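Local coordinates for shikimate dehydrogenase (NADP(+)) (PDB 2D5C), which catalyses the reversible NADPH-linked reduction of 3-dehydroshikimate to shikimate, the fourth of seven steps in chorismate biosynthesis, at residues A[36-39]-A[40-44]; A[189-192]-A[193-197]; A[22-26]-A[27-31]; A[133-137]-A[138-142]. All coordinates share one frame; numbering follows the deposited sequence.

Contact 1: residues A[36-39]-A[40-44]; sequences WDTP and LEALP
Pro39 O turns back on the residues that follow it and gathers two backbone donors. Ala42 N makes the shorter bond, 2.6 Å to Pro39 O with an N-H...O angle of 142°, and comes from above the carbonyl plane. Leu43 N adds a weak bond to the same Pro39 O, bent to 122°, and bonds as well to Leu40 O. The apolar part is small: the Pro39 ring meets the methyl of Ala42, with CD 3.7 Å from CB, and Thr38 lays its methyl against the backbone, CG2 standing 3.9 Å from Leu43 N. The Thr38 hydroxyl lies beside the backbone N (chi1 -59°) and donates to Trp36 O, OG1 to O 3.0 Å, while Arg46 NE gives OG1 a second partner. A valine here would probably leave both Trp36 O and the Arg46 guanidinium without this hydroxyl between them. Residues 40-42 already have helical backbone angles, though regular helical bonding has not set in. This is a strand-to-helix turn of an alpha/beta fold, carrying strand 31-37 of the substrate-binding domain into helix 43-53.

Contact 2: residues A[189-192]-A[193-197]; sequences SPLP and AELFP. With SO4 (sulfate ion), chain C.
Leu191 points a methyl straight down on the ring of Phe196. Its CD2 stands 3.7 Å from the ring centroid and 13° off the ring normal, a CH-pi contact over the middle of the face. CG of Leu191 lies anti to the backbone N (chi1 -166°), which carries the branch toward the following turn; its other methyl, CD1, rests against Leu195 CB at 3.8 Å. The Phe196 ring meets backbone oxygen at its rim, where CD1 is 3.6 Å from Pro192 O near the ring plane. Leu195, whose CB meets the Leu191 methyl, extends its CD1 to the proline ring, 3.7 Å from Pro192 CD. The turn is closed by Leu195 N on Pro192 O, 2.9 Å and fairly straight, and Phe196 N bonds in turn to Ala193 O. At the start of the turn Ala193 N donates to sulfate O1 over 2.7 Å, nearly straight at 171°; the ion probably comes from the crystallisation liquor. Leu175 and Phe214 also pack on Phe196, tying the loop to strand 174-177 and helix 213-220. The whole is a short 3-10 turn, residues 193-195, in the connection between parallel strands 174-177 and 201-204 of the Rossmann-type nucleotide-binding domain.

Contact 3: residues A[22-26]-A[27-31]; sequences FALES and LGLEG
A Schellman motif ends helix 16-26, and Gly28 is the residue that leaves the helical path. Its positive phi of 68° is a conformation that glycine adopts readily, and two bonds reach back from the turn into the last helical residues. The longer loop is closed by Leu29 N on Leu24 O, 2.8 Å and nearly straight at 168°. Inside it, Gly28 N bonds to Glu25 O at 3.0 Å, approaching from well above that carbonyl plane. Leu27 N keeps the helical pattern with a bond to Ala23 O (3.1 Å) and adds a weak one to Leu24 O, which therefore receives two donors.

The side chain of Leu24 fills the bend beyond the motif. CG lies anti to the carbonyl carbon (chi1 -73°), and from there the two methyls divide the work: CD1 comes to 3.5 Å from Gly31 C, while CD2 sits 3.9 Å from Leu29 CB, the two leucine side chains crossing at about a right angle. At Gly31 a side chain would be tight, since a CB built there would fall 3.3 Å from Leu24 CD2. Replacing Leu24 by alanine would probably open a gap beside Gly31 and take away the methyl that meets Leu29 CB.

Phe240 of helix 229-244 packs on Ala23, Leu24, Leu27 and Leu29, and Leu2 of strand 2-8 touches both Leu24 and Leu29. Leu29 also meets Leu29 of the second subunit, so the turn that delivers the chain to strand 31-37 takes part in the dimer contact.

Contact 4: residues A[133-137]-A[138-142]; sequences FALRE and AGLEV
Val142 has CG1 anti to its backbone N (chi1 -172°), which leaves CG2 beside that N and brings it to 3.7 Å from Leu135 CB and 3.9 Å from Arg136 N. In Leu135, CG anti to the carbonyl carbon (chi1 -66°) sends the branch toward Leu140, which passes obliquely and more loosely, its CD1 4.2 Å from Leu135 CD2.

The backbone between them forms a Schellman motif at the end of helix 126-137. Leu140 N bonds to Leu135 O at 3.1 Å, lying nearly along the C=O axis, and Gly139 N reaches Arg136 O at 2.9 Å from above the carbonyl plane. The helical bond from Ala138 N to Ala134 O persists one step further back. Gly139 has a positive phi of 83°, at which a side chain would be jammed against the carbonyl oxygen of Ala138, so glycine is the residue that fits. A water spans the mouth of the turn, its oxygen donating to Arg136 O at 2.8 Å and to Leu140 O at 2.7 Å.

Leu135 also touches Ala119 and Val121, and Val142 touches Val121, so the apolar pair lies against strand 119-122. Arg136 reaches Phe159, its NH1 bonding the backbone O and its charge set against the ring. The last-turn carbonyls of Ala134, Leu135 and Arg136 thus all find donors, Arg136 O having both Gly139 N and the water, so the helix end probably needs no side-chain partner for them, while its apolar face joins it to the sheet of the Rossmann-type domain that binds NADP(+).

Contacts 3 and 4 share one device, a Schellman motif with a positive-phi glycine between a helix and the next strand, but serve different domains, with centres 34 Å apart. Contact 4 lies nearer the chain's centre, about 15 Å away, and has three buried residues among those touching; contact 3, 23 Å out, extends to the dimer partner. Contact 1 runs the other way, from strand into helix; contact 3 leads into strand 31-37 and contact 1 leads out of it. Contact 2, about 22 Å from the chain's centre, replaces helix capping with a 3-10 turn, a methyl-on-ring contact and a bound sulfate. All four are partly buried.

Contact 1: residues A[36-39]-A[40-44]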
loop_
_atom_site.group_PDB
_atom_site.type_symbol
_atom_site.label_atom_id
_atom_site.label_comp_id
_atom_site.label_asym_id
_atom_site.label_seq_id
_atom_site.Cartn_x
_atom_site.Cartn_y
_atom_site.Cartn_z
ATOM N N TRP A 36 -10.746 -15.758 8.785
ATOM C CA TRP A 36 -10.690 -15.490 10.219
ATOM C C TRP A 36 -12.008 -14.909 10.708
ATOM O O TRP A 36 -12.298 -13.735 10.477
ATOM C CB TRP A 36 -9.549 -14.511 10.511
ATOM C CG TRP A 36 -9.151 -14.388 11.953
ATOM C CD1 TRP A 36 -9.810 -14.887 13.042
ATOM C CD2 TRP A 36 -8.005 -13.697 12.464
ATOM N NE1 TRP A 36 -9.144 -14.550 14.195
ATOM C CE2 TRP A 36 -8.035 -13.819 13.868
ATOM C CE3 TRP A 36 -6.956 -12.985 11.869
ATOM C CZ2 TRP A 36 -7.054 -13.255 14.690
ATOM C CZ3 TRP A 36 -5.980 -12.424 12.687
ATOM C CH2 TRP A 36 -6.039 -12.564 14.083
ATOM N N ASP A 37 -12.801 -15.730 11.389
ATOM C CA ASP A 37 -14.094 -15.284 11.899
ATOM C C ASP A 37 -13.913 -14.048 12.770
ATOM O O ASP A 37 -13.214 -14.087 13.789
ATOM C CB ASP A 37 -14.763 -16.393 12.715
ATOM C CG ASP A 37 -16.196 -16.061 13.078
ATOM O OD1 ASP A 37 -17.059 -16.086 12.175
ATOM O OD2 ASP A 37 -16.459 -15.764 14.264
ATOM N N THR A 38 -14.550 -12.954 12.365
ATOM C CA THR A 38 -14.443 -11.696 13.085
ATOM C C THR A 38 -15.785 -10.996 13.254
ATOM O O THR A 38 -16.330 -10.434 12.303
ATOM C CB THR A 38 -13.475 -10.726 12.358
ATOM O OG1 THR A 38 -12.180 -11.332 12.261
ATOM C CG2 THR A 38 -13.348 -9.415 13.126
ATOM N N PRO A 39 -16.350 -11.052 14.468
ATOM C CA PRO A 39 -17.635 -10.399 14.732
ATOM C C PRO A 39 -17.386 -8.903 14.881
ATOM O O PRO A 39 -16.296 -8.490 15.273
ATOM C CB PRO A 39 -18.085 -11.031 16.050
ATOM C CG PRO A 39 -17.409 -12.372 16.037
ATOM C CD PRO A 39 -16.033 -12.015 15.539
ATOM N N LEU A 40 -18.395 -8.094 14.595
ATOM C CA LEU A 40 -18.253 -6.645 14.694
ATOM C C LEU A 40 -17.504 -6.154 15.940
ATOM O O LEU A 40 -16.570 -5.346 15.843
ATOM C CB LEU A 40 -19.641 -5.994 14.629
ATOM C CG LEU A 40 -19.807 -4.784 13.699
ATOM C CD1 LEU A 40 -21.259 -4.351 13.737
ATOM C CD2 LEU A 40 -18.897 -3.620 14.111
ATOM N N GLU A 41 -17.883 -6.670 17.107
ATOM C CA GLU A 41 -17.243 -6.239 18.347
ATOM C C GLU A 41 -15.756 -6.590 18.378
ATOM O O GLU A 41 -14.983 -5.991 19.132
ATOM C CB GLU A 41 -17.959 -6.854 19.555
ATOM C CG GLU A 41 -18.254 -5.862 20.699
ATOM C CD GLU A 41 -19.438 -4.952 20.397
ATOM O OE1 GLU A 41 -19.952 -4.991 19.254
ATOM O OE2 GLU A 41 -19.863 -4.198 21.297
ATOM N N ALA A 42 -15.355 -7.563 17.564
ATOM C CA ALA A 42 -13.954 -7.982 17.528
ATOM C C ALA A 42 -13.127 -7.209 16.494
ATOM O O ALA A 42 -11.899 -7.277 16.505
ATOM C CB ALA A 42 -13.867 -9.486 17.239
ATOM N N LEU A 43 -13.804 -6.468 15.623
ATOM C CA LEU A 43 -13.141 -5.702 14.564
ATOM C C LEU A 43 -11.984 -4.797 14.999
ATOM O O LEU A 43 -10.900 -4.852 14.414
ATOM C CB LEU A 43 -14.175 -4.872 13.788
ATOM C CG LEU A 43 -13.677 -4.135 12.530
ATOM C CD1 LEU A 43 -13.041 -5.120 11.544
ATOM C CD2 LEU A 43 -14.847 -3.421 11.861
ATOM N N PRO A 44 -12.196 -3.942 16.015
ATOM C CA PRO A 44 -11.119 -3.053 16.467
ATOM C C PRO A 44 -9.837 -3.788 16.842
ATOM O O PRO A 44 -8.752 -3.432 16.384
ATOM C CB PRO A 44 -11.751 -2.332 17.654
ATOM C CG PRO A 44 -13.187 -2.220 17.226
ATOM C CD PRO A 44 -13.463 -3.612 16.693
#

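Contact 2: residues A[189-192]-A[193-197]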
loop_
_atom_site.group_PDB
_atom_site.type_symbol
_atom_site.label_atom_id
_atom_site.label_comp_id
_atom_site.label_asym_id
_atom_site.label_seq_id
_atom_site.Cartn_x
_atom_site.Cartn_y
_atom_site.Cartn_z
ATOM N N SER A 189 -36.546 -15.087 -2.953
ATOM C CA SER A 189 -36.082 -14.165 -3.981
ATOM C C SER A 189 -36.532 -12.767 -3.572
ATOM O O SER A 189 -37.640 -12.582 -3.058
ATOM C CB SER A 189 -36.688 -14.534 -5.342
ATOM O OG SER A 189 -36.510 -13.480 -6.281
ATOM N N PRO A 190 -35.681 -11.756 -3.811
ATOM C CA PRO A 190 -36.007 -10.373 -3.452
ATOM C C PRO A 190 -37.092 -9.745 -4.308
ATOM O O PRO A 190 -37.663 -8.706 -3.946
ATOM C CB PRO A 190 -34.664 -9.656 -3.611
ATOM C CG PRO A 190 -34.043 -10.414 -4.782
ATOM C CD PRO A 190 -34.339 -11.852 -4.413
ATOM N N LEU A 191 -37.414 -10.403 -5.419
ATOM C CA LEU A 191 -38.394 -9.866 -6.345
ATOM C C LEU A 191 -39.465 -10.873 -6.776
ATOM O O LEU A 191 -39.137 -11.968 -7.207
ATOM C CB LEU A 191 -37.635 -9.363 -7.584
ATOM C CG LEU A 191 -38.316 -8.468 -8.609
ATOM C CD1 LEU A 191 -38.434 -7.068 -8.046
ATOM C CD2 LEU A 191 -37.492 -8.433 -9.886
ATOM N N PRO A 192 -40.756 -10.516 -6.645
ATOM C CA PRO A 192 -41.835 -11.424 -7.061
ATOM C C PRO A 192 -41.628 -11.659 -8.561
ATOM O O PRO A 192 -41.282 -10.725 -9.275
ATOM C CB PRO A 192 -43.099 -10.595 -6.819
ATOM C CG PRO A 192 -42.708 -9.687 -5.699
ATOM C CD PRO A 192 -41.305 -9.276 -6.070
ATOM N N ALA A 193 -41.840 -12.889 -9.032
ATOM C CA ALA A 193 -41.656 -13.234 -10.447
ATOM C C ALA A 193 -42.319 -12.274 -11.443
ATOM O O ALA A 193 -41.738 -11.955 -12.492
ATOM C CB ALA A 193 -42.154 -14.662 -10.699
ATOM N N GLU A 194 -43.525 -11.813 -11.122
ATOM C CA GLU A 194 -44.254 -10.899 -12.001
ATOM C C GLU A 194 -43.665 -9.489 -12.101
ATOM O O GLU A 194 -44.145 -8.680 -12.904
ATOM C CB GLU A 194 -45.723 -10.795 -11.571
ATOM C CG GLU A 194 -45.942 -10.305 -10.139
ATOM C CD GLU A 194 -47.402 -9.952 -9.857
ATOM O OE1 GLU A 194 -48.294 -10.496 -10.547
ATOM O OE2 GLU A 194 -47.660 -9.140 -8.940
ATOM N N LEU A 195 -42.644 -9.180 -11.296
ATOM C CA LEU A 195 -42.038 -7.847 -11.356
ATOM C C LEU A 195 -40.764 -7.821 -12.202
ATOM O O LEU A 195 -40.154 -6.764 -12.400
ATOM C CB LEU A 195 -41.751 -7.314 -9.946
ATOM C CG LEU A 195 -42.995 -7.044 -9.083
ATOM C CD1 LEU A 195 -42.579 -6.321 -7.800
ATOM C CD2 LEU A 195 -43.998 -6.207 -9.855
ATOM N N PHE A 196 -40.362 -8.982 -12.706
ATOM C CA PHE A 196 -39.177 -9.040 -13.563
ATOM C C PHE A 196 -39.493 -8.428 -14.929
ATOM O O PHE A 196 -40.638 -8.492 -15.392
ATOM C CB PHE A 196 -38.728 -10.489 -13.818
ATOM C CG PHE A 196 -37.943 -11.112 -12.685
ATOM C CD1 PHE A 196 -38.582 -11.540 -11.525
ATOM C CD2 PHE A 196 -36.564 -11.282 -12.786
ATOM C CE1 PHE A 196 -37.860 -12.131 -10.483
ATOM C CE2 PHE A 196 -35.826 -11.873 -11.747
ATOM C CZ PHE A 196 -36.476 -12.298 -10.598
ATOM N N PRO A 197 -38.491 -7.818 -15.589
ATOM C CA PRO A 197 -38.724 -7.229 -16.913
ATOM C C PRO A 197 -38.781 -8.396 -17.917
ATOM O O PRO A 197 -38.228 -9.459 -17.638
ATOM C CB PRO A 197 -37.497 -6.353 -17.108
ATOM C CG PRO A 197 -36.401 -7.186 -16.469
ATOM C CD PRO A 197 -37.108 -7.565 -15.145
HETATM S S SO4 C . -43.480 -14.972 -6.067
HETATM O O1 SO4 C . -42.750 -14.920 -7.517
HETATM O O2 SO4 C . -44.468 -13.921 -6.110
HETATM O O3 SO4 C . -44.003 -16.158 -5.871
HETATM O O4 SO4 C . -42.431 -14.596 -5.160
#

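Contact 3: residues A[22-26]-A[27-31]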
loop_
_atom_site.group_PDB
_atom_site.type_symbol
_atom_site.label_atom_id
_atom_site.label_comp_id
_atom_site.label_asym_id
_atom_site.label_seq_id
_atom_site.Cartn_x
_atom_site.Cartn_y
_atom_site.Cartn_z
ATOM N N PHE A 22 -4.856 -19.976 -5.396
ATOM C CA PHE A 22 -4.569 -20.074 -6.819
ATOM C C PHE A 22 -3.726 -18.869 -7.238
ATOM O O PHE A 22 -2.734 -19.007 -7.949
ATOM C CB PHE A 22 -5.856 -20.065 -7.651
ATOM C CG PHE A 22 -5.624 -19.730 -9.097
ATOM C CD1 PHE A 22 -5.069 -20.668 -9.965
ATOM C CD2 PHE A 22 -5.869 -18.441 -9.573
ATOM C CE1 PHE A 22 -4.757 -20.332 -11.275
ATOM C CE2 PHE A 22 -5.557 -18.092 -10.884
ATOM C CZ PHE A 22 -4.999 -19.038 -11.738
ATOM N N ALA A 23 -4.134 -17.683 -6.805
ATOM C CA ALA A 23 -3.410 -16.473 -7.178
ATOM C C ALA A 23 -1.927 -16.581 -6.824
ATOM O O ALA A 23 -1.060 -16.321 -7.654
ATOM C CB ALA A 23 -4.038 -15.242 -6.483
ATOM N N LEU A 24 -1.655 -16.971 -5.584
ATOM C CA LEU A 24 -0.289 -17.097 -5.093
ATOM C C LEU A 24 0.576 -18.062 -5.894
ATOM O O LEU A 24 1.640 -17.681 -6.372
ATOM C CB LEU A 24 -0.302 -17.519 -3.625
ATOM C CG LEU A 24 -0.733 -16.415 -2.660
ATOM C CD1 LEU A 24 -1.117 -17.006 -1.317
ATOM C CD2 LEU A 24 0.394 -15.399 -2.524
ATOM N N GLU A 25 0.123 -19.303 -6.052
ATOM C CA GLU A 25 0.911 -20.288 -6.793
ATOM C C GLU A 25 1.042 -19.901 -8.259
ATOM O O GLU A 25 2.094 -20.088 -8.870
ATOM C CB GLU A 25 0.293 -21.688 -6.647
ATOM C CG GLU A 25 -1.055 -21.915 -7.333
ATOM C CD GLU A 25 -0.934 -22.100 -8.841
ATOM O OE1 GLU A 25 0.086 -22.665 -9.299
ATOM O OE2 GLU A 25 -1.867 -21.695 -9.570
ATOM N N SER A 26 -0.032 -19.350 -8.813
ATOM C CA SER A 26 -0.058 -18.926 -10.205
ATOM C C SER A 26 1.022 -17.888 -10.499
ATOM O O SER A 26 1.589 -17.848 -11.596
ATOM C CB SER A 26 -1.430 -18.337 -10.533
ATOM O OG SER A 26 -1.396 -17.700 -11.793
ATOM N N LEU A 27 1.294 -17.044 -9.510
ATOM C CA LEU A 27 2.292 -15.988 -9.643
ATOM C C LEU A 27 3.644 -16.403 -9.067
ATOM O O LEU A 27 4.595 -15.613 -9.068
ATOM C CB LEU A 27 1.794 -14.723 -8.938
ATOM C CG LEU A 27 0.612 -14.029 -9.618
ATOM C CD1 LEU A 27 0.027 -13.001 -8.683
ATOM C CD2 LEU A 27 1.066 -13.380 -10.916
ATOM N N GLY A 28 3.714 -17.637 -8.568
ATOM C CA GLY A 28 4.946 -18.152 -7.995
ATOM C C GLY A 28 5.344 -17.474 -6.700
ATOM O O GLY A 28 6.530 -17.317 -6.416
ATOM N N LEU A 29 4.351 -17.074 -5.908
ATOM C CA LEU A 29 4.603 -16.406 -4.638
ATOM C C LEU A 29 4.296 -17.302 -3.454
ATOM O O LEU A 29 3.369 -18.108 -3.492
ATOM C CB LEU A 29 3.741 -15.142 -4.523
ATOM C CG LEU A 29 3.885 -14.147 -5.664
ATOM C CD1 LEU A 29 2.719 -13.159 -5.652
ATOM C CD2 LEU A 29 5.208 -13.429 -5.522
ATOM N N GLU A 30 5.074 -17.149 -2.389
ATOM C CA GLU A 30 4.845 -17.920 -1.182
ATOM C C GLU A 30 3.963 -17.086 -0.258
ATOM O O GLU A 30 4.210 -15.900 -0.047
ATOM C CB GLU A 30 6.172 -18.250 -0.496
ATOM C CG GLU A 30 7.069 -19.159 -1.329
ATOM C CD GLU A 30 8.328 -19.576 -0.594
ATOM O OE1 GLU A 30 8.206 -20.203 0.481
ATOM O OE2 GLU A 30 9.436 -19.278 -1.094
ATOM N N GLY A 31 2.924 -17.706 0.274
ATOM C CA GLY A 31 2.031 -16.989 1.158
ATOM C C GLY A 31 0.801 -17.792 1.509
ATOM O O GLY A 31 0.621 -18.923 1.052
#

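Contact 4: residues A[133-137]-A[138-142]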
loop_
_atom_site.group_PDB
_atom_site.type_symbol
_atom_site.label_atom_id
_atom_site.label_comp_id
_atom_site.label_asym_id
_atom_site.label_seq_id
_atom_site.Cartn_x
_atom_site.Cartn_y
_atom_site.Cartn_z
ATOM N N PHE A 133 -22.434 2.727 -7.413
ATOM C CA PHE A 133 -21.304 3.611 -7.689
ATOM C C PHE A 133 -20.624 3.235 -9.005
ATOM O O PHE A 133 -20.305 4.096 -9.830
ATOM C CB PHE A 133 -20.288 3.532 -6.545
ATOM C CG PHE A 133 -19.094 4.441 -6.722
ATOM C CD1 PHE A 133 -18.005 4.046 -7.494
ATOM C CD2 PHE A 133 -19.070 5.695 -6.122
ATOM C CE1 PHE A 133 -16.911 4.893 -7.663
ATOM C CE2 PHE A 133 -17.975 6.545 -6.288
ATOM C CZ PHE A 133 -16.900 6.133 -7.061
ATOM N N ALA A 134 -20.415 1.942 -9.205
ATOM C CA ALA A 134 -19.781 1.458 -10.419
ATOM C C ALA A 134 -20.628 1.735 -11.659
ATOM O O ALA A 134 -20.104 2.187 -12.689
ATOM C CB ALA A 134 -19.509 -0.034 -10.292
ATOM N N LEU A 135 -21.934 1.468 -11.580
ATOM C CA LEU A 135 -22.804 1.700 -12.728
ATOM C C LEU A 135 -22.902 3.185 -13.031
ATOM O O LEU A 135 -23.066 3.574 -14.185
ATOM C CB LEU A 135 -24.202 1.141 -12.474
ATOM C CG LEU A 135 -24.267 -0.375 -12.347
ATOM C CD1 LEU A 135 -25.677 -0.783 -11.974
ATOM C CD2 LEU A 135 -23.855 -1.015 -13.667
ATOM N N ARG A 136 -22.797 4.016 -11.994
ATOM C CA ARG A 136 -22.860 5.470 -12.194
ATOM C C ARG A 136 -21.586 5.905 -12.919
ATOM O O ARG A 136 -21.618 6.733 -13.845
ATOM C CB ARG A 136 -22.953 6.210 -10.846
ATOM C CG ARG A 136 -23.120 7.741 -11.021
ATOM C CD ARG A 136 -22.970 8.529 -9.711
ATOM N NE ARG A 136 -21.596 8.538 -9.203
ATOM C CZ ARG A 136 -21.131 9.430 -8.330
ATOM N NH1 ARG A 136 -21.931 10.386 -7.874
ATOM N NH2 ARG A 136 -19.867 9.372 -7.913
ATOM N N GLU A 137 -20.464 5.338 -12.497
ATOM C CA GLU A 137 -19.170 5.668 -13.078
ATOM C C GLU A 137 -19.136 5.269 -14.546
ATOM O O GLU A 137 -18.501 5.942 -15.373
ATOM C CB GLU A 137 -18.060 4.958 -12.305
ATOM C CG GLU A 137 -16.660 5.173 -12.862
ATOM C CD GLU A 137 -15.586 4.624 -11.940
ATOM O OE1 GLU A 137 -15.852 3.613 -11.256
ATOM O OE2 GLU A 137 -14.475 5.197 -11.907
ATOM N N ALA A 138 -19.822 4.172 -14.861
ATOM C CA ALA A 138 -19.887 3.674 -16.235
ATOM C C ALA A 138 -20.822 4.511 -17.104
ATOM O O ALA A 138 -20.970 4.257 -18.305
ATOM C CB ALA A 138 -20.332 2.218 -16.237
ATOM N N GLY A 139 -21.474 5.499 -16.501
ATOM C CA GLY A 139 -22.357 6.370 -17.246
ATOM C C GLY A 139 -23.775 5.903 -17.509
ATOM O O GLY A 139 -24.423 6.414 -18.420
ATOM N N LEU A 140 -24.280 4.946 -16.733
ATOM C CA LEU A 140 -25.646 4.483 -16.957
ATOM C C LEU A 140 -26.634 5.185 -16.058
ATOM O O LEU A 140 -26.252 5.797 -15.058
ATOM C CB LEU A 140 -25.779 2.986 -16.686
ATOM C CG LEU A 140 -24.910 1.988 -17.432
ATOM C CD1 LEU A 140 -25.446 0.593 -17.176
ATOM C CD2 LEU A 140 -24.902 2.291 -18.938
ATOM N N GLU A 141 -27.901 5.107 -16.450
ATOM C CA GLU A 141 -29.000 5.643 -15.664
ATOM C C GLU A 141 -29.224 4.567 -14.596
ATOM O O GLU A 141 -29.515 3.426 -14.934
ATOM C CB GLU A 141 -30.252 5.761 -16.523
ATOM C CG GLU A 141 -31.494 6.209 -15.766
ATOM C CD GLU A 141 -32.707 6.385 -16.669
ATOM O OE1 GLU A 141 -33.755 6.857 -16.173
ATOM O OE2 GLU A 141 -32.620 6.046 -17.871
ATOM N N VAL A 142 -29.097 4.933 -13.326
ATOM C CA VAL A 142 -29.245 3.964 -12.241
ATOM C C VAL A 142 -30.447 4.241 -11.336
ATOM O O VAL A 142 -30.708 5.392 -10.973
ATOM C CB VAL A 142 -27.960 3.939 -11.361
ATOM C CG1 VAL A 142 -28.015 2.797 -10.354
ATOM C CG2 VAL A 142 -26.732 3.793 -12.243
HETATM O O HOH W 1 -24.221 7.573 -14.621
#